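30-kDa cleavage and polyadenylation specificity factor 30 (Arabidopsis thaliana, PDB 5ZUU) binds m6A-modified RNA through its YTH domain and, as a subunit of the cleavage and polyadenylation specificity factor, helps select poly(A) sites during pre-mRNA 3'-end formation. Local coordinates at residues L121-V131 and Q138-L148. Numbering follows the deposited sequence.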
loop_
_atom_site.group_PDB
_atom_site.type_symbol
_atom_site.label_atom_id
_atom_site.label_comp_id
_atom_site.label_asym_id
_atom_site.label_seq_id
_atom_site.Cartn_x
_atom_site.Cartn_y
_atom_site.Cartn_z
ATOM N N LEU A 121 2.082 -16.415 9.491
ATOM C CA LEU A 121 2.909 -15.241 9.652
ATOM C C LEU A 121 2.323 -14.398 10.739
ATOM O O LEU A 121 1.201 -13.941 10.619
ATOM C CB LEU A 121 2.954 -14.378 8.383
ATOM C CG LEU A 121 4.133 -14.307 7.497
ATOM C CD1 LEU A 121 4.106 -13.047 6.610
ATOM C CD2 LEU A 121 5.377 -14.266 8.346
ATOM N N ARG A 122 3.138 -14.090 11.749
ATOM C CA ARG A 122 2.738 -13.234 12.864
ATOM C C ARG A 122 3.639 -12.034 13.026
ATOM O O ARG A 122 4.784 -12.075 12.610
ATOM C CB ARG A 122 2.693 -14.038 14.136
ATOM C CG ARG A 122 1.536 -15.006 14.130
ATOM C CD ARG A 122 1.682 -16.052 15.248
ATOM N NE ARG A 122 0.489 -16.879 15.269
ATOM C CZ ARG A 122 -0.498 -16.783 16.139
ATOM N NH1 ARG A 122 -0.459 -15.869 17.092
ATOM N NH2 ARG A 122 -1.549 -17.613 16.054
ATOM N N ASN A 123 3.087 -10.970 13.623
ATOM C CA ASN A 123 3.762 -9.681 13.794
ATOM C C ASN A 123 4.109 -9.377 15.292
ATOM O O ASN A 123 3.221 -9.019 16.044
ATOM C CB ASN A 123 2.869 -8.565 13.316
ATOM C CG ASN A 123 3.546 -7.227 13.348
ATOM O OD1 ASN A 123 4.747 -7.127 13.623
ATOM N ND2 ASN A 123 2.767 -6.157 13.105
ATOM N N PRO A 124 5.404 -9.475 15.675
ATOM C CA PRO A 124 5.914 -9.091 17.025
ATOM C C PRO A 124 5.511 -7.684 17.468
ATOM O O PRO A 124 5.312 -7.469 18.623
ATOM C CB PRO A 124 7.428 -9.191 16.889
ATOM C CG PRO A 124 7.660 -10.153 15.803
ATOM C CD PRO A 124 6.484 -10.020 14.845
ATOM N N TYR A 125 5.342 -6.757 16.532
ATOM C CA TYR A 125 4.916 -5.417 16.868
ATOM C C TYR A 125 3.446 -5.340 17.231
ATOM O O TYR A 125 2.980 -4.316 17.654
ATOM C CB TYR A 125 5.196 -4.457 15.697
ATOM C CG TYR A 125 6.642 -4.128 15.397
ATOM C CD1 TYR A 125 7.723 -4.557 16.207
ATOM C CD2 TYR A 125 6.931 -3.268 14.341
ATOM C CE1 TYR A 125 9.017 -4.161 15.936
ATOM C CE2 TYR A 125 8.207 -2.874 14.054
ATOM C CZ TYR A 125 9.229 -3.306 14.858
ATOM O OH TYR A 125 10.467 -2.935 14.476
ATOM N N ASN A 126 2.655 -6.358 16.961
ATOM C CA ASN A 126 1.279 -6.346 17.373
ATOM C C ASN A 126 1.007 -7.610 18.201
ATOM O O ASN A 126 0.158 -8.389 17.867
ATOM C CB ASN A 126 0.358 -6.282 16.153
ATOM C CG ASN A 126 -1.094 -6.107 16.551
ATOM O OD1 ASN A 126 -1.340 -5.459 17.562
ATOM N ND2 ASN A 126 -2.033 -6.631 15.802
ATOM N N GLU A 127 1.794 -7.838 19.241
ATOM C CA GLU A 127 1.562 -8.954 20.197
ATOM C C GLU A 127 1.643 -10.340 19.580
ATOM O O GLU A 127 0.965 -11.287 20.015
ATOM C CB GLU A 127 0.193 -8.814 20.847
ATOM C CG GLU A 127 0.058 -7.564 21.658
ATOM C CD GLU A 127 -1.365 -7.346 22.103
ATOM O OE1 GLU A 127 -2.286 -8.023 21.608
ATOM O OE2 GLU A 127 -1.557 -6.476 22.966
ATOM N N ASN A 128 2.467 -10.460 18.533
ATOM C CA ASN A 128 2.623 -11.731 17.880
ATOM C C ASN A 128 1.284 -12.290 17.339
ATOM O O ASN A 128 1.131 -13.494 17.184
ATOM C CB ASN A 128 3.283 -12.764 18.843
ATOM C CG ASN A 128 4.598 -12.315 19.406
ATOM O OD1 ASN A 128 5.486 -11.885 18.685
ATOM N ND2 ASN A 128 4.779 -12.515 20.708
ATOM N N LEU A 129 0.334 -11.424 17.055
ATOM C CA LEU A 129 -0.895 -11.799 16.415
ATOM C C LEU A 129 -0.674 -12.035 14.878
ATOM O O LEU A 129 0.235 -11.444 14.281
ATOM C CB LEU A 129 -1.921 -10.688 16.619
ATOM C CG LEU A 129 -2.434 -10.529 18.066
ATOM C CD1 LEU A 129 -3.037 -9.134 18.271
ATOM C CD2 LEU A 129 -3.419 -11.620 18.406
ATOM N N PRO A 130 -1.521 -12.865 14.237
ATOM C CA PRO A 130 -1.359 -13.120 12.812
ATOM C C PRO A 130 -1.480 -11.831 12.040
ATOM O O PRO A 130 -2.232 -10.968 12.429
ATOM C CB PRO A 130 -2.502 -14.079 12.448
ATOM C CG PRO A 130 -3.257 -14.311 13.675
ATOM C CD PRO A 130 -2.501 -13.777 14.858
ATOM N N VAL A 131 -0.686 -11.659 10.997
ATOM C CA VAL A 131 -0.667 -10.370 10.295
ATOM C C VAL A 131 -1.998 -9.899 9.723
ATOM O O VAL A 131 -2.151 -8.709 9.484
ATOM C CB VAL A 131 0.368 -10.347 9.182
ATOM C CG1 VAL A 131 1.752 -10.576 9.767
ATOM C CG2 VAL A 131 0.068 -11.395 8.098
ATOM N N GLN A 138 -0.804 -0.108 11.105
ATOM C CA GLN A 138 0.009 -0.961 11.986
ATOM C C GLN A 138 1.352 -1.316 11.288
ATOM O O GLN A 138 1.409 -1.825 10.141
ATOM C CB GLN A 138 -0.761 -2.221 12.316
ATOM C CG GLN A 138 0.080 -3.350 12.874
ATOM C CD GLN A 138 0.414 -3.017 14.291
ATOM O OE1 GLN A 138 -0.504 -2.958 15.113
ATOM N NE2 GLN A 138 1.669 -2.679 14.556
ATOM N N GLU A 139 2.447 -1.020 11.960
ATOM C CA GLU A 139 3.780 -1.371 11.446
ATOM C C GLU A 139 4.022 -2.887 11.534
ATOM O O GLU A 139 3.667 -3.518 12.525
ATOM C CB GLU A 139 4.912 -0.602 12.182
ATOM C CG GLU A 139 6.215 -0.705 11.378
ATOM C CD GLU A 139 7.383 0.106 11.823
ATOM O OE1 GLU A 139 8.469 0.011 11.188
ATOM O OE2 GLU A 139 7.234 0.895 12.771
ATOM N N LEU A 140 4.610 -3.462 10.484
ATOM C CA LEU A 140 5.054 -4.834 10.514
ATOM C C LEU A 140 6.512 -4.801 10.935
ATOM O O LEU A 140 7.305 -3.995 10.406
ATOM C CB LEU A 140 4.865 -5.534 9.129
ATOM C CG LEU A 140 3.386 -5.553 8.679
ATOM C CD1 LEU A 140 3.205 -5.728 7.191
ATOM C CD2 LEU A 140 2.616 -6.646 9.367
ATOM N N GLU A 141 6.856 -5.645 11.906
ATOM C CA GLU A 141 8.263 -5.948 12.206
ATOM C C GLU A 141 8.955 -6.241 10.851
ATOM O O GLU A 141 8.408 -6.975 10.015
ATOM C CB GLU A 141 8.337 -7.161 13.157
ATOM C CG GLU A 141 9.718 -7.452 13.773
ATOM C CD GLU A 141 10.770 -7.904 12.766
ATOM O OE1 GLU A 141 10.483 -8.644 11.782
ATOM O OE2 GLU A 141 11.897 -7.441 12.925
ATOM N N PRO A 142 10.122 -5.651 10.599
ATOM C CA PRO A 142 10.449 -5.529 9.161
ATOM C C PRO A 142 10.789 -6.809 8.437
ATOM O O PRO A 142 10.600 -6.901 7.199
ATOM C CB PRO A 142 11.642 -4.560 9.139
ATOM C CG PRO A 142 12.079 -4.427 10.578
ATOM C CD PRO A 142 10.860 -4.674 11.395
ATOM N N SER A 143 11.285 -7.775 9.187
ATOM C CA SER A 143 11.499 -9.103 8.616
ATOM C C SER A 143 10.192 -9.777 8.294
ATOM O O SER A 143 10.091 -10.419 7.247
ATOM C CB SER A 143 12.320 -10.018 9.532
ATOM O OG SER A 143 13.653 -9.586 9.545
ATOM N N VAL A 144 9.182 -9.589 9.128
ATOM C CA VAL A 144 7.872 -10.109 8.809
ATOM C C VAL A 144 7.226 -9.349 7.616
ATOM O O VAL A 144 6.587 -9.955 6.772
ATOM C CB VAL A 144 6.989 -10.064 10.029
ATOM C CG1 VAL A 144 5.565 -10.448 9.696
ATOM C CG2 VAL A 144 7.522 -10.998 11.090
ATOM N N GLY A 145 7.425 -8.030 7.536
ATOM C CA GLY A 145 6.965 -7.207 6.423
ATOM C C GLY A 145 7.504 -7.625 5.095
ATOM O O GLY A 145 6.801 -7.729 4.111
ATOM N N GLU A 146 8.776 -7.934 5.082
ATOM C CA GLU A 146 9.410 -8.455 3.891
ATOM C C GLU A 146 8.841 -9.870 3.478
ATOM O O GLU A 146 8.562 -10.082 2.350
ATOM C CB GLU A 146 10.887 -8.477 4.170
ATOM C CG GLU A 146 11.781 -8.902 3.033
ATOM C CD GLU A 146 13.221 -8.897 3.540
ATOM O OE1 GLU A 146 13.506 -9.596 4.576
ATOM O OE2 GLU A 146 14.027 -8.129 2.983
ATOM N N GLN A 147 8.570 -10.757 4.427
ATOM C CA GLN A 147 7.874 -11.984 4.145
ATOM C C GLN A 147 6.497 -11.812 3.603
ATOM O O GLN A 147 6.137 -12.516 2.660
ATOM C CB GLN A 147 7.806 -12.918 5.376
ATOM C CG GLN A 147 9.181 -13.369 5.853
ATOM C CD GLN A 147 9.978 -14.061 4.744
ATOM O OE1 GLN A 147 9.422 -14.873 4.006
ATOM N NE2 GLN A 147 11.264 -13.732 4.602
ATOM N N LEU A 148 5.705 -10.898 4.193
ATOM C CA LEU A 148 4.379 -10.656 3.718
ATOM C C LEU A 148 4.390 -10.038 2.326
ATOM O O LEU A 148 3.629 -10.464 1.486
ATOM C CB LEU A 148 3.624 -9.780 4.681
ATOM C CG LEU A 148 2.174 -9.434 4.321
ATOM C CD1 LEU A 148 1.381 -10.696 4.142
ATOM C CD2 LEU A 148 1.540 -8.570 5.412
HETATM O O HOH W 1 10.650 -1.201 12.513
#
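The Y125 ring receives E141 CA over one face, a CH-pi contact 3.7 Å from the ring centroid and 16° off its normal, while E139 CG and a water lie in its plane at the edge. That water spans Y125 OH and E139 OE1, the carboxylate oxygen that also forms a salt bridge with R18. In this YTH domain the contact packs the two-stranded hairpin 122-130, closed by a type I' turn from N126 to L129, against edge strand 138-140 of the main sheet and the start of helix 142-154.

The buried N123 amide joins the two parts: ND2 reaches strand 138-140 and OD1 the N-cap residue of helix 142-154, because chi1 (-175°) turns CG away from the backbone N. ND2 donates to E139 O at 2.8 Å, the acceptor lying in the amide plane, and Q138 NE2 shares that carbonyl. OD1 takes E141 N at 3.1 Å in a nearly straight bond (175°) and, from the opposite face, Y125 N at 3.0 Å, which makes an Asx turn. A leucine at N123 would probably leave E141 N and Y125 N without their shared acceptor and E139 O without the ND2 donor.

Among the aliphatic side chains, V131 CG1 meets V144 CG1 at 3.8 Å and also L140 CD2, while L121 slides past V144 in the opposite direction, CD2 near V144 CG1, and puts CD1 against L148 CB. E141, the N-cap, bends at chi2 to bring its carboxylate back over the helix start, where V144 N donates to OE1 at 3.1 Å, nearly along the C-O axis.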